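PDB 1WU2: molybdopterin biosynthesis moeA protein from Pyrococcus horikoshii, which probably takes part in molybdenum cofactor biosynthesis, acting on molybdopterin at the stage where the metal is inserted. Local coordinates for residues I109-M118 against P134-A142; I187-E197 against K207-Q217. All coordinates share one frame; numbering follows the deposited sequence.

Contact 1 (I109-M118 against P134-A142); sequences IPKGANAVIM and PVAPGQNIA
Three hydrogen bonds join Asn-114 and Val-116 to the turns of 134-142, two between backbones and one from a side chain. Gly-138 N donates to Asn-114 O at 2.8 Å, the C=O...N angle of 165° showing a nearly head-on approach to the carbonyl. Val-116 N donates to Gln-139 O at 3.0 Å. The third bond comes from a side chain: Asn-140 ND2 reaches Val-116 O at 3.0 Å from above the carbonyl plane, 35° out of it. With chi1 of -64° the amide of Asn-140 swings beside its own backbone N and lies over Val-116, its ND2 also near CG of selenomethionine Met-118.

Apolar contacts fill in around these bonds. The two branches of Val-135 divide the work, CG1 meeting Ala-115 CB at 3.7 Å and CG2 meeting Ile-117 CD1 at the same distance. Farther along, Ile-141 CG1 packs against Ile-109 CD1 at 3.9 Å, while its CD1 lies 3.3 Å from Asn-114 O. The amide of Asn-114 runs alongside Pro-137, but its polar atoms are engaged by Ala-65 N and Glu-66.

Within 134-142, the extended side chain of Gln-139 brings OE1 to Ala-136 N at 3.2 Å, spanning the turn.

Two overlapping type II turns, Ala-136 to Gln-139 and Gly-138 to Ile-141, thus lie along edge strand 115-118, whose other side pairs with strand 60-63. There Asn-114 and Ala-115 both face Ile-63, the pattern of a classic beta bulge in the mixed sheet of the MoeA N-terminal region.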
loop_
_atom_site.group_PDB
_atom_site.type_symbol
_atom_site.label_atom_id
_atom_site.label_comp_id
_atom_site.label_asym_id
_atom_site.label_seq_id
_atom_site.Cartn_x
_atom_site.Cartn_y
_atom_site.Cartn_z
ATOM N N ILE A 109 1.796 -38.012 18.840
ATOM C CA ILE A 109 1.065 -39.234 18.535
ATOM C C ILE A 109 1.970 -40.418 18.871
ATOM O O ILE A 109 3.090 -40.499 18.366
ATOM C CB ILE A 109 0.635 -39.280 17.045
ATOM C CG1 ILE A 109 -0.263 -38.085 16.684
ATOM C CG2 ILE A 109 -0.082 -40.586 16.732
ATOM C CD1 ILE A 109 -1.446 -37.871 17.605
ATOM N N PRO A 110 1.514 -41.314 19.746
ATOM C CA PRO A 110 2.305 -42.494 20.101
ATOM C C PRO A 110 2.689 -43.327 18.886
ATOM O O PRO A 110 1.976 -43.320 17.883
ATOM C CB PRO A 110 1.364 -43.294 21.006
ATOM C CG PRO A 110 0.410 -42.304 21.546
ATOM C CD PRO A 110 0.235 -41.273 20.478
ATOM N N LYS A 111 3.823 -44.014 18.975
ATOM C CA LYS A 111 4.172 -45.056 18.016
ATOM C C LYS A 111 2.985 -46.015 17.893
ATOM O O LYS A 111 2.350 -46.355 18.895
ATOM C CB LYS A 111 5.416 -45.817 18.484
ATOM C CG LYS A 111 6.297 -46.356 17.368
ATOM C CD LYS A 111 7.587 -46.938 17.942
ATOM C CE LYS A 111 8.646 -47.158 16.873
ATOM N NZ LYS A 111 9.689 -48.126 17.323
ATOM N N GLY A 112 2.675 -46.418 16.663
ATOM C CA GLY A 112 1.569 -47.318 16.394
ATOM C C GLY A 112 0.306 -46.616 15.928
ATOM O O GLY A 112 -0.392 -47.127 15.054
ATOM N N ALA A 113 0.005 -45.455 16.508
ATOM C CA ALA A 113 -1.230 -44.734 16.197
ATOM C C ALA A 113 -1.112 -43.900 14.924
ATOM O O ALA A 113 -0.077 -43.286 14.663
ATOM C CB ALA A 113 -1.635 -43.848 17.362
ATOM N N ASN A 114 -2.184 -43.896 14.135
ATOM C CA ASN A 114 -2.287 -43.032 12.961
ATOM C C ASN A 114 -3.560 -42.175 12.959
ATOM O O ASN A 114 -3.880 -41.545 11.955
ATOM C CB ASN A 114 -2.167 -43.854 11.665
ATOM C CG ASN A 114 -3.337 -44.804 11.448
ATOM O OD1 ASN A 114 -4.146 -45.024 12.341
ATOM N ND2 ASN A 114 -3.421 -45.376 10.251
ATOM N N ALA A 115 -4.265 -42.139 14.089
ATOM C CA ALA A 115 -5.465 -41.313 14.233
ATOM C C ALA A 115 -5.800 -41.024 15.696
ATOM O O ALA A 115 -5.310 -41.696 16.600
ATOM C CB ALA A 115 -6.649 -41.983 13.548
ATOM N N VAL A 116 -6.633 -40.010 15.913
ATOM C CA VAL A 116 -7.131 -39.667 17.243
ATOM C C VAL A 116 -8.637 -39.390 17.183
ATOM O O VAL A 116 -9.109 -38.650 16.321
ATOM C CB VAL A 116 -6.396 -38.442 17.841
ATOM C CG1 VAL A 116 -6.907 -38.138 19.248
ATOM C CG2 VAL A 116 -4.885 -38.674 17.870
ATOM N N ILE A 117 -9.376 -39.999 18.107
ATOM C CA ILE A 117 -10.824 -39.824 18.210
ATOM C C ILE A 117 -11.138 -38.935 19.406
ATOM O O ILE A 117 -10.585 -39.120 20.484
ATOM C CB ILE A 117 -11.555 -41.201 18.331
ATOM C CG1 ILE A 117 -13.079 -41.012 18.407
ATOM C CG2 ILE A 117 -11.075 -42.001 19.559
ATOM C CD1 ILE A 117 -13.783 -41.127 17.082
HETATM N N MSE A 118 -12.033 -37.971 19.205
HETATM C CA MSE A 118 -12.447 -37.060 20.270
HETATM C C MSE A 118 -13.008 -37.832 21.460
HETATM O O MSE A 118 -13.700 -38.837 21.291
HETATM C CB MSE A 118 -13.509 -36.094 19.754
HETATM C CG MSE A 118 -13.029 -35.176 18.653
HETATM SE SE MSE A 118 -14.374 -33.861 18.219
HETATM C CE MSE A 118 -14.115 -32.668 19.726
ATOM N N PRO A 134 -16.620 -45.120 11.577
ATOM C CA PRO A 134 -15.258 -45.259 11.046
ATOM C C PRO A 134 -14.414 -43.990 11.164
ATOM O O PRO A 134 -14.871 -42.895 10.830
ATOM C CB PRO A 134 -15.480 -45.624 9.572
ATOM C CG PRO A 134 -16.887 -46.089 9.495
ATOM C CD PRO A 134 -17.629 -45.295 10.518
ATOM N N VAL A 135 -13.183 -44.166 11.637
ATOM C CA VAL A 135 -12.227 -43.086 11.814
ATOM C C VAL A 135 -11.247 -43.107 10.644
ATOM O O VAL A 135 -10.702 -44.156 10.302
ATOM C CB VAL A 135 -11.459 -43.250 13.148
ATOM C CG1 VAL A 135 -10.370 -42.190 13.298
ATOM C CG2 VAL A 135 -12.428 -43.195 14.322
ATOM N N ALA A 136 -11.031 -41.947 10.033
ATOM C CA ALA A 136 -10.110 -41.821 8.906
ATOM C C ALA A 136 -8.659 -41.836 9.388
ATOM O O ALA A 136 -8.373 -41.357 10.485
ATOM C CB ALA A 136 -10.387 -40.537 8.145
ATOM N N PRO A 137 -7.748 -42.395 8.586
ATOM C CA PRO A 137 -6.312 -42.242 8.844
ATOM C C PRO A 137 -5.898 -40.771 8.801
ATOM O O PRO A 137 -6.180 -40.078 7.825
ATOM C CB PRO A 137 -5.657 -43.027 7.699
ATOM C CG PRO A 137 -6.711 -43.956 7.216
ATOM C CD PRO A 137 -8.002 -43.238 7.404
ATOM N N GLY A 138 -5.257 -40.307 9.867
ATOM C CA GLY A 138 -4.806 -38.930 9.970
ATOM C C GLY A 138 -5.846 -38.011 10.585
ATOM O O GLY A 138 -5.678 -36.793 10.565
ATOM N N GLN A 139 -6.910 -38.588 11.139
ATOM C CA GLN A 139 -7.985 -37.809 11.745
ATOM C C GLN A 139 -7.488 -37.153 13.028
ATOM O O GLN A 139 -6.896 -37.813 13.877
ATOM C CB GLN A 139 -9.197 -38.697 12.045
ATOM C CG GLN A 139 -10.371 -37.960 12.697
ATOM C CD GLN A 139 -11.709 -38.657 12.496
ATOM O OE1 GLN A 139 -11.956 -39.248 11.449
ATOM N NE2 GLN A 139 -12.574 -38.587 13.502
ATOM N N ASN A 140 -7.725 -35.850 13.152
ATOM C CA ASN A 140 -7.301 -35.071 14.312
ATOM C C ASN A 140 -5.804 -35.174 14.594
ATOM O O ASN A 140 -5.386 -35.250 15.751
ATOM C CB ASN A 140 -8.112 -35.465 15.556
ATOM C CG ASN A 140 -9.584 -35.134 15.419
ATOM O OD1 ASN A 140 -9.948 -34.128 14.812
ATOM N ND2 ASN A 140 -10.438 -35.976 15.991
ATOM N N ILE A 141 -5.003 -35.190 13.531
ATOM C CA ILE A 141 -3.554 -35.116 13.662
ATOM C C ILE A 141 -3.024 -33.908 12.897
ATOM O O ILE A 141 -3.186 -33.813 11.680
ATOM C CB ILE A 141 -2.873 -36.407 13.160
ATOM C CG1 ILE A 141 -3.193 -37.568 14.103
ATOM C CG2 ILE A 141 -1.356 -36.209 13.073
ATOM C CD1 ILE A 141 -2.724 -38.921 13.615
ATOM N N ALA A 142 -2.412 -32.983 13.631
ATOM C CA ALA A 142 -1.583 -31.947 13.036
ATOM C C ALA A 142 -0.234 -32.564 12.674
ATOM O O ALA A 142 0.661 -32.665 13.512
ATOM C CB ALA A 142 -1.404 -30.782 14.004
HETATM O O HOH W 1 -13.670 -37.592 16.360
#

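Contact 2 (I187-E197 against K207-Q217); sequences IIITGSELIEE and KIVETNSIMLQ
Leu-194 and Ile-195 pair in parallel with Ile-208 and Val-209, closing the beta-alpha-beta unit formed by strand 194-195, helix 200-204 and strand 208-209 in the probable molybdopterin-binding domain. Ile-195 is gripped through both backbone polar atoms: its N donates to Ile-208 O at 3.1 Å, and its O accepts from Glu-210 N at 2.8 Å.

The tightly packed part lies where strand 187-190 runs against helix 212-217, their axes 9.2 Å apart and 160° from parallel. Ile-187 CD1 rests on Leu-216 CB at 3.9 Å, and Ile-189 CD1 on Ser-213 CB. Buried Glu-210 reaches this layer because its chain bends at chi2 (-73°), which brings the carboxylate end-on against Ile-189, OE2 3.2 Å from its CG1. At the helix start the syn lone pair of Glu-210 OE2 accepts Ser-213 N at 3.0 Å. An alanine here would probably leave Ser-213 N without this acceptor and open a gap beside Ile-189.

The other end is looser and partly open to solvent. Exposed Glu-196 and Glu-197 border Val-209, and Lys-170 of the second subunit bonds to the backbone oxygens of Glu-196 and Glu-210. The bond from Ile-208 N to Glu-193 O is weak. Beside it the methylenes of Lys-207 lie along the Glu-193 and Ser-192 carbonyls while its amine leads away, Lys-207 CD coming to 3.1 Å from Glu-193 O.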
loop_
_atom_site.group_PDB
_atom_site.type_symbol
_atom_site.label_atom_id
_atom_site.label_comp_id
_atom_site.label_asym_id
_atom_site.label_seq_id
_atom_site.Cartn_x
_atom_site.Cartn_y
_atom_site.Cartn_z
ATOM N N ILE A 187 17.969 13.272 -7.557
ATOM C CA ILE A 187 16.889 14.184 -7.920
ATOM C C ILE A 187 17.467 15.579 -8.147
ATOM O O ILE A 187 17.889 16.240 -7.196
ATOM C CB ILE A 187 15.805 14.219 -6.810
ATOM C CG1 ILE A 187 15.113 12.854 -6.689
ATOM C CG2 ILE A 187 14.775 15.309 -7.096
ATOM C CD1 ILE A 187 14.137 12.744 -5.528
ATOM N N ILE A 188 17.496 16.011 -9.407
ATOM C CA ILE A 188 17.926 17.357 -9.778
ATOM C C ILE A 188 16.725 18.142 -10.270
ATOM O O ILE A 188 16.092 17.741 -11.234
ATOM C CB ILE A 188 18.956 17.315 -10.926
ATOM C CG1 ILE A 188 20.152 16.436 -10.575
ATOM C CG2 ILE A 188 19.426 18.722 -11.260
ATOM C CD1 ILE A 188 21.026 16.111 -11.779
ATOM N N ILE A 189 16.416 19.260 -9.624
ATOM C CA ILE A 189 15.385 20.164 -10.123
ATOM C C ILE A 189 16.080 21.263 -10.928
ATOM O O ILE A 189 17.192 21.665 -10.596
ATOM C CB ILE A 189 14.542 20.750 -8.960
ATOM C CG1 ILE A 189 13.529 19.733 -8.403
ATOM C CG2 ILE A 189 13.740 21.946 -9.429
ATOM C CD1 ILE A 189 13.977 18.294 -8.340
ATOM N N THR A 190 15.436 21.729 -11.998
ATOM C CA THR A 190 15.999 22.769 -12.866
ATOM C C THR A 190 14.958 23.851 -13.150
ATOM O O THR A 190 13.780 23.548 -13.345
ATOM C CB THR A 190 16.523 22.134 -14.191
ATOM O OG1 THR A 190 17.933 21.884 -14.094
ATOM C CG2 THR A 190 16.412 23.081 -15.385
ATOM N N GLY A 191 15.406 25.107 -13.181
ATOM C CA GLY A 191 14.538 26.244 -13.450
ATOM C C GLY A 191 14.868 27.460 -12.601
ATOM O O GLY A 191 14.824 27.386 -11.373
ATOM N N SER A 192 15.192 28.575 -13.259
ATOM C CA SER A 192 15.486 29.845 -12.582
ATOM C C SER A 192 14.205 30.464 -12.027
ATOM O O SER A 192 14.233 31.242 -11.073
ATOM C CB SER A 192 16.146 30.836 -13.544
ATOM O OG SER A 192 17.050 30.192 -14.422
ATOM N N GLU A 193 13.097 30.136 -12.682
ATOM C CA GLU A 193 11.741 30.408 -12.199
ATOM C C GLU A 193 11.454 29.882 -10.787
ATOM O O GLU A 193 10.716 30.509 -10.030
ATOM C CB GLU A 193 10.718 29.791 -13.165
ATOM C CG GLU A 193 11.178 28.485 -13.815
ATOM C CD GLU A 193 10.046 27.547 -14.175
ATOM O OE1 GLU A 193 8.865 27.957 -14.108
ATOM O OE2 GLU A 193 10.348 26.385 -14.534
ATOM N N LEU A 194 12.031 28.733 -10.442
ATOM C CA LEU A 194 11.667 28.025 -9.211
ATOM C C LEU A 194 12.191 28.677 -7.924
ATOM O O LEU A 194 13.279 29.249 -7.898
ATOM C CB LEU A 194 12.115 26.563 -9.294
ATOM C CG LEU A 194 11.391 25.776 -10.395
ATOM C CD1 LEU A 194 12.190 24.567 -10.820
ATOM C CD2 LEU A 194 9.996 25.358 -9.943
ATOM N N ILE A 195 11.390 28.566 -6.866
ATOM C CA ILE A 195 11.665 29.181 -5.567
ATOM C C ILE A 195 11.172 28.253 -4.447
ATOM O O ILE A 195 10.203 27.525 -4.628
ATOM C CB ILE A 195 10.987 30.588 -5.495
ATOM C CG1 ILE A 195 11.729 31.519 -4.528
ATOM C CG2 ILE A 195 9.502 30.484 -5.127
ATOM C CD1 ILE A 195 12.254 32.775 -5.190
ATOM N N GLU A 196 11.833 28.276 -3.294
ATOM C CA GLU A 196 11.540 27.311 -2.228
ATOM C C GLU A 196 10.267 27.627 -1.437
ATOM O O GLU A 196 9.580 26.709 -0.986
ATOM C CB GLU A 196 12.741 27.164 -1.278
ATOM C CG GLU A 196 12.959 28.330 -0.323
ATOM C CD GLU A 196 14.398 28.438 0.154
ATOM O OE1 GLU A 196 15.044 29.475 -0.122
ATOM O OE2 GLU A 196 14.885 27.485 0.803
ATOM N N GLU A 197 9.953 28.913 -1.282
ATOM C CA GLU A 197 8.842 29.353 -0.431
ATOM C C GLU A 197 7.867 30.283 -1.160
ATOM O O GLU A 197 8.291 31.112 -1.965
ATOM C CB GLU A 197 9.394 30.090 0.792
ATOM C CG GLU A 197 9.170 29.373 2.111
ATOM C CD GLU A 197 9.952 30.002 3.248
ATOM O OE1 GLU A 197 9.326 30.403 4.252
ATOM O OE2 GLU A 197 11.195 30.089 3.136
ATOM N N LYS A 207 7.861 34.085 -10.011
ATOM C CA LYS A 207 8.420 32.821 -9.538
ATOM C C LYS A 207 7.298 31.912 -9.048
ATOM O O LYS A 207 6.292 32.388 -8.521
ATOM C CB LYS A 207 9.408 33.055 -8.387
ATOM C CG LYS A 207 10.513 34.064 -8.672
ATOM C CD LYS A 207 11.571 33.499 -9.612
ATOM C CE LYS A 207 12.734 34.466 -9.839
ATOM N NZ LYS A 207 12.543 35.808 -9.215
ATOM N N ILE A 208 7.485 30.605 -9.221
ATOM C CA ILE A 208 6.541 29.606 -8.723
ATOM C C ILE A 208 7.230 28.676 -7.724
ATOM O O ILE A 208 8.418 28.385 -7.848
ATOM C CB ILE A 208 5.911 28.812 -9.900
ATOM C CG1 ILE A 208 6.909 27.803 -10.489
ATOM C CG2 ILE A 208 5.402 29.780 -10.970
ATOM C CD1 ILE A 208 6.475 27.176 -11.804
ATOM N N VAL A 209 6.470 28.214 -6.735
ATOM C CA VAL A 209 7.011 27.388 -5.663
ATOM C C VAL A 209 7.376 25.999 -6.180
ATOM O O VAL A 209 6.627 25.391 -6.945
ATOM C CB VAL A 209 6.021 27.274 -4.478
ATOM C CG1 VAL A 209 6.487 26.236 -3.458
ATOM C CG2 VAL A 209 5.849 28.630 -3.808
ATOM N N GLU A 210 8.529 25.510 -5.740
ATOM C CA GLU A 210 9.046 24.219 -6.159
ATOM C C GLU A 210 8.312 23.132 -5.385
ATOM O O GLU A 210 8.134 23.232 -4.169
ATOM C CB GLU A 210 10.552 24.142 -5.902
ATOM C CG GLU A 210 11.281 23.133 -6.769
ATOM C CD GLU A 210 11.004 21.699 -6.363
ATOM O OE1 GLU A 210 10.980 21.416 -5.148
ATOM O OE2 GLU A 210 10.805 20.856 -7.259
ATOM N N THR A 211 7.904 22.090 -6.099
ATOM C CA THR A 211 7.005 21.076 -5.559
ATOM C C THR A 211 7.398 19.636 -5.932
ATOM O O THR A 211 7.146 18.708 -5.166
ATOM C CB THR A 211 5.561 21.421 -6.023
ATOM O OG1 THR A 211 4.934 22.262 -5.042
ATOM C CG2 THR A 211 4.661 20.209 -6.085
ATOM N N ASN A 212 8.016 19.455 -7.094
ATOM C CA ASN A 212 8.363 18.124 -7.585
ATOM C C ASN A 212 9.433 17.400 -6.784
ATOM O O ASN A 212 9.492 16.174 -6.809
ATOM C CB ASN A 212 8.812 18.195 -9.044
ATOM C CG ASN A 212 7.678 18.536 -9.980
ATOM O OD1 ASN A 212 6.501 18.415 -9.627
ATOM N ND2 ASN A 212 8.023 18.971 -11.181
ATOM N N SER A 213 10.274 18.151 -6.080
ATOM C CA SER A 213 11.358 17.547 -5.321
ATOM C C SER A 213 10.796 16.694 -4.195
ATOM O O SER A 213 11.077 15.501 -4.116
ATOM C CB SER A 213 12.288 18.611 -4.744
ATOM O OG SER A 213 13.387 17.988 -4.105
ATOM N N ILE A 214 9.999 17.319 -3.336
ATOM C CA ILE A 214 9.399 16.632 -2.197
ATOM C C ILE A 214 8.433 15.521 -2.628
ATOM O O ILE A 214 8.334 14.501 -1.950
ATOM C CB ILE A 214 8.716 17.647 -1.229
ATOM C CG1 ILE A 214 8.244 16.959 0.059
ATOM C CG2 ILE A 214 7.537 18.354 -1.892
ATOM C CD1 ILE A 214 9.317 16.201 0.806
HETATM N N MSE A 215 7.746 15.704 -3.757
HETATM C CA MSE A 215 6.827 14.682 -4.255
HETATM C C MSE A 215 7.588 13.460 -4.744
HETATM O O MSE A 215 7.188 12.331 -4.479
HETATM C CB MSE A 215 5.939 15.209 -5.382
HETATM C CG MSE A 215 4.891 14.188 -5.824
HETATM SE SE MSE A 215 3.715 14.824 -7.222
HETATM C CE MSE A 215 4.977 14.823 -8.693
ATOM N N LEU A 216 8.682 13.692 -5.459
ATOM C CA LEU A 216 9.521 12.604 -5.946
ATOM C C LEU A 216 10.256 11.887 -4.814
ATOM O O LEU A 216 10.500 10.693 -4.908
ATOM C CB LEU A 216 10.521 13.109 -6.992
ATOM C CG LEU A 216 9.932 13.411 -8.372
ATOM C CD1 LEU A 216 10.958 14.144 -9.232
ATOM C CD2 LEU A 216 9.466 12.141 -9.063
ATOM N N GLN A 217 10.598 12.604 -3.747
ATOM C CA GLN A 217 11.236 11.982 -2.585
ATOM C C GLN A 217 10.305 10.928 -1.989
ATOM O O GLN A 217 10.704 9.790 -1.784
ATOM C CB GLN A 217 11.593 13.026 -1.522
ATOM C CG GLN A 217 12.847 13.819 -1.845
ATOM C CD GLN A 217 12.938 15.122 -1.068
ATOM O OE1 GLN A 217 13.212 15.117 0.133
ATOM N NE2 GLN A 217 12.716 16.238 -1.752
HETATM O O HOH W 2 16.342 18.101 -4.675
#

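How the contacts relate
Contact 1 closes before contact 2 opens along the chain, and the two lie on opposite sides of its centre, with their own centres 69 Å apart and nearest atoms about 45 Å apart. They share no beta-sheet. Contact 1 covers edge strand 115-118 in the MoeA N-terminal region, whereas contact 2 belongs to the probable molybdopterin-binding domain, around strand 184-190 and helix 212-222. Both come near the second subunit: the 134-142 segment through Ala-142, which packs on Ser-363 of that subunit, and contact 2 through twelve residues. At this separation neither contact touches the other, each lies within its own region, and contact 2 is much the more involved in the dimer.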